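RNA polymerase ECF-subfamily sigma factor (Streptomyces venezuelae, PDB 6DXO) directs RNA polymerase to specific promoters as an ECF sigma factor, probably for genes of aerial mycelium formation, and is captured here by its anti-sigma factor RsbN. Local coordinates at residues 103-106 against 107-111. Numbering follows the deposited sequence.
Sequences QQEC and VTLRF
Four consecutive i to i+4 backbone hydrogen bonds join residues 103-106 to the next turn of the same helix, from Val107 N to Gln103 O through Arg110 N to Cys106 O (2.9 Å). Thr108 grips Gln104 O twice: Thr108 N donates at 3.0 Å, tilted modestly from the carbonyl plane, and Thr108 OG1 donates at 2.8 Å from well above that plane. With OG1 beside its own backbone N (chi1 -59°), the hydroxyl folds back over the preceding turn, which satisfies this buried polar group. A water donates to both Thr108 OG1 and Gln104 OE1, bridging the two side chains. Helix 101-112 belongs to sigma region 4, the helix-turn-helix domain that in this family reads the -35 promoter element, and packs there against helices 89-98, 117-124 and 128-144, with Val107 touching Val96 and Ala138, and both Glu105 and Leu109 touching Met124. Val107 CG2 lies only 3.1 Å from Gln104 O. On another flank Glu105 and Leu109 run side by side, the extended glutamate laying its CG 3.6 Å from Leu109 CD1. Arg110 begins with CG 3.3 Å from Cys106 O, then bends at chi2 and chi3, carrying its guanidinium to Leu115 O and Gln135 OE1.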
loop_
_atom_site.group_PDB
_atom_site.type_symbol
_atom_site.label_atom_id
_atom_site.label_comp_id
_atom_site.label_asym_id
_atom_site.label_seq_id
_atom_site.Cartn_x
_atom_site.Cartn_y
_atom_site.Cartn_z
ATOM N N GLN A 103 -13.369 15.285 -3.787
ATOM C CA GLN A 103 -14.201 14.857 -2.665
ATOM C C GLN A 103 -13.539 13.736 -1.864
ATOM O O GLN A 103 -13.638 13.693 -0.633
ATOM C CB GLN A 103 -15.587 14.419 -3.149
ATOM C CG GLN A 103 -16.411 15.555 -3.748
ATOM C CD GLN A 103 -17.789 15.112 -4.208
ATOM O OE1 GLN A 103 -18.157 13.951 -4.087
ATOM N NE2 GLN A 103 -18.565 16.057 -4.737
ATOM N N GLN A 104 -12.856 12.832 -2.554
ATOM C CA GLN A 104 -12.182 11.742 -1.845
ATOM C C GLN A 104 -11.084 12.276 -0.919
ATOM O O GLN A 104 -11.024 11.941 0.258
ATOM C CB GLN A 104 -11.604 10.709 -2.814
ATOM C CG GLN A 104 -11.199 9.428 -2.080
ATOM C CD GLN A 104 -10.760 8.301 -2.998
ATOM O OE1 GLN A 104 -9.942 7.464 -2.608
ATOM N NE2 GLN A 104 -11.314 8.256 -4.210
ATOM N N GLU A 105 -10.218 13.118 -1.466
ATOM C CA GLU A 105 -9.153 13.727 -0.689
ATOM C C GLU A 105 -9.694 14.550 0.480
ATOM O O GLU A 105 -9.116 14.541 1.566
ATOM C CB GLU A 105 -8.287 14.619 -1.574
ATOM C CG GLU A 105 -7.161 15.295 -0.820
ATOM C CD GLU A 105 -6.167 15.961 -1.744
ATOM O OE1 GLU A 105 -6.490 16.112 -2.945
ATOM O OE2 GLU A 105 -5.066 16.323 -1.271
ATOM N N CYS A 106 -10.793 15.272 0.255
ATOM C CA CYS A 106 -11.367 16.091 1.321
ATOM C C CYS A 106 -11.813 15.224 2.504
ATOM O O CYS A 106 -11.435 15.475 3.647
ATOM C CB CYS A 106 -12.534 16.943 0.804
ATOM S SG CYS A 106 -13.107 18.208 1.977
ATOM N N VAL A 107 -12.606 14.192 2.235
ATOM C CA VAL A 107 -13.072 13.323 3.319
ATOM C C VAL A 107 -11.918 12.580 4.004
ATOM O O VAL A 107 -11.947 12.355 5.207
ATOM C CB VAL A 107 -14.154 12.304 2.866
ATOM C CG1 VAL A 107 -15.403 13.018 2.368
ATOM C CG2 VAL A 107 -13.607 11.348 1.824
ATOM N N THR A 108 -10.904 12.202 3.237
ATOM C CA THR A 108 -9.761 11.479 3.800
ATOM C C THR A 108 -8.977 12.376 4.758
ATOM O O THR A 108 -8.726 12.018 5.903
ATOM C CB THR A 108 -8.843 10.976 2.692
ATOM O OG1 THR A 108 -9.598 10.112 1.827
ATOM C CG2 THR A 108 -7.668 10.189 3.282
ATOM N N LEU A 109 -8.628 13.565 4.295
ATOM C CA LEU A 109 -7.924 14.513 5.159
ATOM C C LEU A 109 -8.750 14.921 6.383
ATOM O O LEU A 109 -8.231 14.938 7.493
ATOM C CB LEU A 109 -7.520 15.749 4.364
ATOM C CG LEU A 109 -6.460 15.617 3.266
ATOM C CD1 LEU A 109 -6.529 16.851 2.382
ATOM C CD2 LEU A 109 -5.080 15.452 3.849
ATOM N N ARG A 110 -10.021 15.269 6.177
ATOM C CA ARG A 110 -10.855 15.768 7.285
ATOM C C ARG A 110 -11.201 14.700 8.318
ATOM O O ARG A 110 -11.138 14.942 9.532
ATOM C CB ARG A 110 -12.161 16.379 6.760
ATOM C CG ARG A 110 -11.995 17.693 6.027
ATOM C CD ARG A 110 -11.878 18.875 6.991
ATOM N NE ARG A 110 -13.142 19.133 7.670
ATOM C CZ ARG A 110 -13.334 19.043 8.981
ATOM N NH1 ARG A 110 -12.335 18.710 9.790
ATOM N NH2 ARG A 110 -14.530 19.293 9.488
ATOM N N PHE A 111 -11.580 13.520 7.843
ATOM C CA PHE A 111 -12.199 12.555 8.741
ATOM C C PHE A 111 -11.324 11.340 9.015
ATOM O O PHE A 111 -11.309 10.832 10.128
ATOM C CB PHE A 111 -13.582 12.167 8.222
ATOM C CG PHE A 111 -14.471 13.353 7.965
ATOM C CD1 PHE A 111 -14.984 13.594 6.695
ATOM C CD2 PHE A 111 -14.754 14.255 8.982
ATOM C CE1 PHE A 111 -15.791 14.700 6.451
ATOM C CE2 PHE A 111 -15.561 15.367 8.741
ATOM C CZ PHE A 111 -16.078 15.586 7.477
HETATM O O HOH W 1 -8.115 9.129 -0.690
#